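Local coordinates for protein predicted sugar phosphatases of the HAD superfamily (Cytophaga hutchinsonii, PDB 2HX1) that is a predicted sugar phosphatase of the HAD superfamily, probably a magnesium-dependent hydrolase that removes phosphate from sugar phosphates, though its substrate is not known, at residues Q47-V52 with A77-S82; N54-S59 with I165-D170. All blocks are in the same frame, centred on the assembly; numbering follows the deposited sequence.

Contact 1. Residues Q47-V52 with A77-S82; sequences QDYYIV and ADKIIS
The chi1 of Tyr49 (75°), with CG between the backbone N and the carbonyl carbon, sets its ring beside the Lys79 chain, which bends at chi2 (-107°) and again at chi4 and crosses the Tyr49 side chain at about a right angle. Lys79 CD lies over one ring face, 4.1 Å from the centroid, in a CH-pi contact. Lys79 NZ to Tyr49 OH, at 3.4 Å, is only a weak hydrogen bond. A leucine in place of Tyr49 would probably deprive the lysine chain of its flat support and its weak hydroxyl partner, and cost Phe39 its edge-to-face partner. Between the strands, Ile51 N donates to Lys79 O at 2.7 Å, and Ile51 O accepts from Ile81 N at 2.8 Å, so Ile51 is bonded to the residues on either side of Ile80, as in a parallel pair. These strands, 48-53 and 80-82, are joined through helix 60-69 as a beta-alpha-beta crossover at one margin of the Rossmann-like HAD core. Branched Ile51 and Ile80 suit the buried face covered by that helix; on the opposite face Ile81 CD1 lies 3.6 Å from Tyr50 CD1, and 4.2 Å from Val52 CG2, beneath helix 208-218. Asp78 O meets the Tyr50 ring at its edge, in plane.

Contact 2. Residues N54-S59 with I165-D170; sequences NDASRS and IVANTD
Asn54 ND2 donates to Asn168 O at 2.9 Å, the one hydrogen bond that spans the two segments. It is bent, with an N-H...O angle of 140°, and the donor stands above the carbonyl plane, 57° out of it. An asparagine suits the place because its amide both gives and accepts: OD1 takes a bond from the backbone N of Lys204. Packing beside it is tight. Asn54 O lies 3.1 Å from Ala167 CB and 3.5 Å from Thr169 CG2, and Ala56 CB meets Ala167 CB at 4.0 Å, so small methyl groups let the backbones come close. Each segment also holds its own bend. Asp55 OD1 accepts from Ser57 N at 3.0 Å, which makes an Asx turn, and from Ser57 OG at 2.6 Å through its syn lone pair. Asn168 centres an inverse gamma turn, and its amide is bound to Lys204 O and Arg201. Thr169 and Asp170 lie beside a HEPES molecule, probably from the crystallisation liquor, whose sulfonate is bound by Asp170 N. Thr53, ending the preceding strand, sits where HAD motif II has its threonine or serine; Asn54 follows directly, and the contact joins that catalytic-core loop to the inserted cap at the probable substrate cleft.

How the contacts relate
From the N terminus, the chain passes through strand 16-19, which leads to the magnesium site at Asp20, before reaching 47-52 and, after Thr53 alone, 54-59. Contact 1 closes the shorter loop, with 24 residues between its segments, including helix 60-69. Contact 2 spans a far longer excursion of 105 residues, through much of the five-stranded sheet. Because 54-59 lies inside the loop of contact 1 while 165-170 lies well beyond it, the two closures cross. They also meet directly: Ser82 OG lies 2.8 Å from Asp55 O, a probable hydrogen bond. Contact 1 binds strands within the six-stranded sheet; contact 2 ties that sheet's loop to strand 164-167 of the other.

Contact 1. Residues Q47-V52 with A77-S82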
ATOM      1  N   GLN A  47      19.786   5.756 -39.244  1.00 40.25           N
ATOM      2  CA  GLN A  47      19.415   4.945 -38.085  1.00 38.27           C
ATOM      3  C   GLN A  47      17.933   5.100 -37.789  1.00 32.89           C
ATOM      4  O   GLN A  47      17.403   6.222 -37.693  1.00 31.40           O
ATOM      5  CB  GLN A  47      20.245   5.310 -36.858  1.00 39.18           C
ATOM      6  CG  GLN A  47      21.426   4.391 -36.626  1.00 46.01           C
ATOM      7  CD  GLN A  47      22.232   4.818 -35.413  1.00 55.98           C
ATOM      8  OE1 GLN A  47      21.985   4.340 -34.305  1.00 48.07           O
ATOM      9  NE2 GLN A  47      23.185   5.749 -35.615  1.00 51.28           N
ATOM     10  N   ASP A  48      17.280   3.960 -37.648  1.00 27.19           N
ATOM     11  CA  ASP A  48      15.860   3.910 -37.333  1.00 27.80           C
ATOM     12  C   ASP A  48      15.589   4.370 -35.907  1.00 26.90           C
ATOM     13  O   ASP A  48      16.460   4.279 -35.020  1.00 24.10           O
ATOM     14  CB  ASP A  48      15.319   2.489 -37.546  1.00 26.99           C
ATOM     15  CG  ASP A  48      15.324   2.096 -39.019  1.00 39.65           C
ATOM     16  OD1 ASP A  48      14.608   2.775 -39.790  1.00 44.17           O
ATOM     17  OD2 ASP A  48      16.078   1.162 -39.409  1.00 41.75           O
ATOM     18  N   TYR A  49      14.371   4.861 -35.690  1.00 25.44           N
ATOM     19  CA  TYR A  49      13.932   5.176 -34.356  1.00 24.20           C
ATOM     20  C   TYR A  49      12.405   5.091 -34.310  1.00 22.33           C
ATOM     21  O   TYR A  49      11.741   5.144 -35.350  1.00 21.88           O
ATOM     22  CB  TYR A  49      14.427   6.579 -33.952  1.00 28.55           C
ATOM     23  CG  TYR A  49      13.620   7.634 -34.636  1.00 28.59           C
ATOM     24  CD1 TYR A  49      12.379   8.013 -34.128  1.00 28.14           C
ATOM     25  CD2 TYR A  49      14.054   8.204 -35.838  1.00 33.38           C
ATOM     26  CE1 TYR A  49      11.592   8.928 -34.777  1.00 35.06           C
ATOM     27  CE2 TYR A  49      13.260   9.163 -36.509  1.00 37.47           C
ATOM     28  CZ  TYR A  49      12.027   9.511 -35.963  1.00 38.28           C
ATOM     29  OH  TYR A  49      11.202  10.427 -36.568  1.00 42.23           O
ATOM     30  N   TYR A  50      11.874   4.920 -33.101  1.00 21.48           N
ATOM     31  CA  TYR A  50      10.454   5.082 -32.801  1.00 22.14           C
ATOM     32  C   TYR A  50      10.344   5.908 -31.553  1.00 22.44           C
ATOM     33  O   TYR A  50      11.283   5.952 -30.738  1.00 23.57           O
ATOM     34  CB  TYR A  50       9.749   3.767 -32.527  1.00 21.18           C
ATOM     35  CG  TYR A  50       9.618   2.870 -33.715  1.00 23.81           C
ATOM     36  CD1 TYR A  50       8.568   3.024 -34.621  1.00 24.85           C
ATOM     37  CD2 TYR A  50      10.538   1.849 -33.935  1.00 22.64           C
ATOM     38  CE1 TYR A  50       8.452   2.173 -35.734  1.00 26.68           C
ATOM     39  CE2 TYR A  50      10.438   1.026 -35.017  1.00 25.43           C
ATOM     40  CZ  TYR A  50       9.400   1.184 -35.916  1.00 27.13           C
ATOM     41  OH  TYR A  50       9.323   0.325 -36.972  1.00 27.04           O
ATOM     42  N   ILE A  51       9.182   6.534 -31.395  1.00 21.58           N
ATOM     43  CA  ILE A  51       8.780   7.128 -30.137  1.00 20.94           C
ATOM     44  C   ILE A  51       7.797   6.151 -29.506  1.00 21.44           C
ATOM     45  O   ILE A  51       6.851   5.737 -30.166  1.00 20.32           O
ATOM     46  CB  ILE A  51       8.134   8.531 -30.362  1.00 22.91           C
ATOM     47  CG1 ILE A  51       9.209   9.512 -30.866  1.00 28.27           C
ATOM     48  CG2 ILE A  51       7.451   9.000 -29.099  1.00 20.55           C
ATOM     49  CD1 ILE A  51       8.714  10.817 -31.355  1.00 30.14           C
ATOM     50  N   VAL A  52       8.052   5.761 -28.257  1.00 21.77           N
ATOM     51  CA  VAL A  52       7.246   4.782 -27.539  1.00 19.78           C
ATOM     52  C   VAL A  52       6.775   5.546 -26.290  1.00 21.80           C
ATOM     53  O   VAL A  52       7.579   5.901 -25.419  1.00 21.60           O
ATOM     54  CB  VAL A  52       8.064   3.549 -27.159  1.00 18.36           C
ATOM     55  CG1 VAL A  52       7.227   2.588 -26.372  1.00 19.28           C
ATOM     56  CG2 VAL A  52       8.637   2.913 -28.418  1.00 17.82           C
ATOM     57  N   ALA A  77       3.685   9.827 -38.131  1.00 29.99           N
ATOM     58  CA  ALA A  77       2.778   9.052 -37.298  1.00 28.79           C
ATOM     59  C   ALA A  77       3.172   7.583 -37.249  1.00 26.96           C
ATOM     60  O   ALA A  77       2.889   6.904 -36.270  1.00 26.19           O
ATOM     61  CB  ALA A  77       1.318   9.208 -37.782  1.00 30.31           C
ATOM     62  N   ASP A  78       3.803   7.080 -38.308  1.00 27.51           N
ATOM     63  CA  ASP A  78       4.284   5.679 -38.322  1.00 29.90           C
ATOM     64  C   ASP A  78       5.424   5.427 -37.318  1.00 28.29           C
ATOM     65  O   ASP A  78       5.721   4.278 -36.972  1.00 31.41           O
ATOM     66  CB  ASP A  78       4.700   5.235 -39.747  1.00 29.76           C
ATOM     67  CG  ASP A  78       5.937   5.949 -40.250  1.00 37.54           C
ATOM     68  OD1 ASP A  78       5.961   7.184 -40.183  1.00 44.83           O
ATOM     69  OD2 ASP A  78       6.895   5.282 -40.706  1.00 55.27           O
ATOM     70  N   LYS A  79       6.057   6.487 -36.846  1.00 26.57           N
ATOM     71  CA  LYS A  79       7.168   6.345 -35.909  1.00 29.01           C
ATOM     72  C   LYS A  79       6.705   6.436 -34.458  1.00 27.17           C
ATOM     73  O   LYS A  79       7.511   6.242 -33.552  1.00 26.54           O
ATOM     74  CB  LYS A  79       8.213   7.424 -36.160  1.00 31.32           C
ATOM     75  CG  LYS A  79       8.648   7.565 -37.617  1.00 40.32           C
ATOM     76  CD  LYS A  79      10.042   7.052 -37.922  1.00 45.41           C
ATOM     77  CE  LYS A  79      10.531   7.586 -39.302  1.00 48.91           C
ATOM     78  NZ  LYS A  79      10.359   9.087 -39.536  1.00 50.40           N
ATOM     79  N   ILE A  80       5.422   6.754 -34.252  1.00 26.91           N
ATOM     80  CA  ILE A  80       4.862   6.916 -32.919  1.00 25.90           C
ATOM     81  C   ILE A  80       4.047   5.690 -32.494  1.00 25.07           C
ATOM     82  O   ILE A  80       2.966   5.404 -33.025  1.00 23.16           O
ATOM     83  CB  ILE A  80       4.025   8.193 -32.814  1.00 26.42           C
ATOM     84  CG1 ILE A  80       4.863   9.402 -33.284  1.00 29.74           C
ATOM     85  CG2 ILE A  80       3.556   8.409 -31.379  1.00 27.12           C
ATOM     86  CD1 ILE A  80       4.269  10.737 -33.028  1.00 26.42           C
ATOM     87  N   ILE A  81       4.583   4.975 -31.524  1.00 24.21           N
ATOM     88  CA  ILE A  81       3.905   3.832 -30.942  0.70 25.37           C
ATOM     89  C   ILE A  81       3.396   4.252 -29.571  1.00 25.37           C
ATOM     90  O   ILE A  81       4.169   4.575 -28.689  1.00 24.17           O
ATOM     91  CB  ILE A  81       4.855   2.628 -30.780  0.70 25.28           C
ATOM     92  CG1 ILE A  81       5.589   2.314 -32.100  0.70 25.98           C
ATOM     93  CG2 ILE A  81       4.062   1.434 -30.280  0.70 18.24           C
ATOM     94  CD1 ILE A  81       6.860   1.434 -31.910  0.70 28.40           C
ATOM     95  N   SER A  82       2.087   4.237 -29.397  1.00 25.15           N
ATOM     96  CA  SER A  82       1.457   4.815 -28.241  1.00 26.08           C
ATOM     97  C   SER A  82       0.585   3.791 -27.545  1.00 24.72           C
ATOM     98  O   SER A  82      -0.001   2.931 -28.207  1.00 24.37           O
ATOM     99  CB  SER A  82       0.579   5.956 -28.781  1.00 25.27           C
ATOM    100  OG  SER A  82      -0.453   6.312 -27.902  1.00 32.56           O
TER

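Contact 2. Residues N54-S59 with I165-D170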
ATOM      1  N   ASN A  54       3.479   6.424 -23.393  1.00 20.98           N
ATOM      2  CA  ASN A  54       2.255   6.103 -22.656  1.00 24.26           C
ATOM      3  C   ASN A  54       1.172   7.195 -22.770  1.00 25.97           C
ATOM      4  O   ASN A  54       0.200   7.188 -22.036  1.00 30.44           O
ATOM      5  CB  ASN A  54       2.578   5.847 -21.172  1.00 23.71           C
ATOM      6  CG  ASN A  54       3.231   4.505 -20.942  1.00 27.29           C
ATOM      7  OD1 ASN A  54       3.458   3.743 -21.895  1.00 18.88           O
ATOM      8  ND2 ASN A  54       3.551   4.198 -19.669  1.00 20.07           N
ATOM      9  N   ASP A  55       1.350   8.147 -23.674  1.00 29.58           N
ATOM     10  CA  ASP A  55       0.338   9.166 -23.944  1.00 31.09           C
ATOM     11  C   ASP A  55      -0.757   8.607 -24.869  1.00 33.92           C
ATOM     12  O   ASP A  55      -0.509   8.466 -26.047  1.00 37.43           O
ATOM     13  CB  ASP A  55       1.032  10.375 -24.567  1.00 31.10           C
ATOM     14  CG  ASP A  55       0.109  11.560 -24.761  1.00 31.77           C
ATOM     15  OD1 ASP A  55      -1.135  11.420 -24.685  1.00 29.36           O
ATOM     16  OD2 ASP A  55       0.664  12.650 -24.991  1.00 30.47           O
ATOM     17  N   ALA A  56      -1.943   8.286 -24.323  1.00 33.06           N
ATOM     18  CA  ALA A  56      -3.109   7.821 -25.093  1.00 31.30           C
ATOM     19  C   ALA A  56      -4.232   8.900 -25.178  1.00 31.40           C
ATOM     20  O   ALA A  56      -5.407   8.585 -25.352  1.00 32.09           O
ATOM     21  CB  ALA A  56      -3.636   6.541 -24.480  1.00 30.49           C
ATOM     22  N   SER A  57      -3.852  10.174 -25.063  1.00 31.14           N
ATOM     23  CA  SER A  57      -4.825  11.275 -25.077  1.00 30.60           C
ATOM     24  C   SER A  57      -5.132  11.783 -26.493  1.00 28.86           C
ATOM     25  O   SER A  57      -5.967  12.654 -26.622  1.00 28.17           O
ATOM     26  CB  SER A  57      -4.337  12.472 -24.242  1.00 28.52           C
ATOM     27  OG  SER A  57      -3.206  13.059 -24.849  1.00 28.10           O
ATOM     28  N   ARG A  58      -4.400  11.284 -27.496  1.00 26.74           N
ATOM     29  CA  ARG A  58      -4.532  11.656 -28.905  0.50 28.41           C
ATOM     30  C   ARG A  58      -4.159  10.444 -29.758  1.00 28.87           C
ATOM     31  O   ARG A  58      -3.494   9.536 -29.273  1.00 28.34           O
ATOM     32  CB  ARG A  58      -3.554  12.790 -29.251  0.50 29.79           C
ATOM     33  CG  ARG A  58      -4.068  14.181 -28.970  0.50 34.10           C
ATOM     34  CD  ARG A  58      -2.952  15.201 -28.722  0.50 37.18           C
ATOM     35  NE  ARG A  58      -3.480  16.324 -27.943  0.50 37.53           N
ATOM     36  CZ  ARG A  58      -3.445  16.417 -26.613  0.50 39.96           C
ATOM     37  NH1 ARG A  58      -2.875  15.475 -25.874  0.50 35.73           N
ATOM     38  NH2 ARG A  58      -3.973  17.477 -26.012  0.50 45.32           N
ATOM     39  N   SER A  59      -4.545  10.458 -31.027  1.00 28.06           N
ATOM     40  CA  SER A  59      -4.084   9.465 -31.998  1.00 28.30           C
ATOM     41  C   SER A  59      -2.616   9.693 -32.332  1.00 28.28           C
ATOM     42  O   SER A  59      -2.118  10.788 -32.132  1.00 28.32           O
ATOM     43  CB  SER A  59      -4.869   9.579 -33.302  1.00 31.28           C
ATOM     44  OG  SER A  59      -4.602  10.800 -33.991  1.00 26.15           O
ATOM     45  N   ILE A 165      -9.968   1.012 -17.822  1.00 20.28           N
ATOM     46  CA  ILE A 165      -8.684   1.074 -18.561  1.00 21.35           C
ATOM     47  C   ILE A 165      -8.052   2.486 -18.452  1.00 20.39           C
ATOM     48  O   ILE A 165      -8.736   3.518 -18.589  1.00 19.48           O
ATOM     49  CB  ILE A 165      -8.914   0.726 -20.071  1.00 23.87           C
ATOM     50  CG1 ILE A 165      -9.521  -0.660 -20.238  1.00 24.79           C
ATOM     51  CG2 ILE A 165      -7.614   0.747 -20.916  1.00 20.36           C
ATOM     52  CD1 ILE A 165     -10.104  -0.866 -21.605  1.00 25.13           C
ATOM     53  N   VAL A 166      -6.746   2.550 -18.238  1.00 22.18           N
ATOM     54  CA  VAL A 166      -6.010   3.810 -18.331  1.00 20.54           C
ATOM     55  C   VAL A 166      -4.617   3.531 -18.900  1.00 19.88           C
ATOM     56  O   VAL A 166      -4.090   2.444 -18.711  1.00 20.61           O
ATOM     57  CB  VAL A 166      -5.915   4.506 -16.904  1.00 19.55           C
ATOM     58  CG1 VAL A 166      -5.068   3.666 -15.909  1.00 21.57           C
ATOM     59  CG2 VAL A 166      -5.360   5.946 -17.012  1.00 17.21           C
ATOM     60  N   ALA A 167      -4.029   4.518 -19.573  1.00 20.13           N
ATOM     61  CA  ALA A 167      -2.594   4.524 -19.923  1.00 21.55           C
ATOM     62  C   ALA A 167      -1.780   4.663 -18.641  1.00 23.44           C
ATOM     63  O   ALA A 167      -2.127   5.462 -17.766  1.00 24.67           O
ATOM     64  CB  ALA A 167      -2.264   5.695 -20.834  1.00 19.44           C
ATOM     65  N   ASN A 168      -0.689   3.920 -18.552  1.00 24.94           N
ATOM     66  CA  ASN A 168       0.125   3.882 -17.342  1.00 23.71           C
ATOM     67  C   ASN A 168       1.028   5.102 -17.254  1.00 24.24           C
ATOM     68  O   ASN A 168       2.255   4.975 -17.234  1.00 22.25           O
ATOM     69  CB  ASN A 168       0.967   2.616 -17.315  1.00 21.21           C
ATOM     70  CG  ASN A 168       1.563   2.357 -15.956  1.00 26.36           C
ATOM     71  OD1 ASN A 168       0.895   2.528 -14.953  1.00 25.39           O
ATOM     72  ND2 ASN A 168       2.823   1.946 -15.917  1.00 23.39           N
ATOM     73  N   THR A 169       0.433   6.286 -17.179  1.00 22.16           N
ATOM     74  CA  THR A 169       1.239   7.494 -17.174  1.00 22.85           C
ATOM     75  C   THR A 169       1.785   7.658 -15.752  1.00 23.17           C
ATOM     76  O   THR A 169       1.376   6.955 -14.812  1.00 22.91           O
ATOM     77  CB  THR A 169       0.427   8.752 -17.596  1.00 21.71           C
ATOM     78  OG1 THR A 169      -0.414   9.179 -16.519  1.00 21.61           O
ATOM     79  CG2 THR A 169      -0.442   8.500 -18.872  1.00 18.28           C
ATOM     80  N   ASP A 170       2.727   8.575 -15.608  1.00 23.91           N
ATOM     81  CA  ASP A 170       3.193   8.980 -14.302  1.00 27.22           C
ATOM     82  C   ASP A 170       1.967   9.544 -13.585  1.00 25.78           C
ATOM     83  O   ASP A 170       1.027   9.964 -14.234  1.00 26.01           O
ATOM     84  CB  ASP A 170       4.301  10.051 -14.434  1.00 27.31           C
ATOM     85  CG  ASP A 170       5.552   9.547 -15.214  1.00 39.80           C
ATOM     86  OD1 ASP A 170       6.018   8.407 -14.944  1.00 43.67           O
ATOM     87  OD2 ASP A 170       6.081  10.324 -16.068  1.00 37.30           O
TER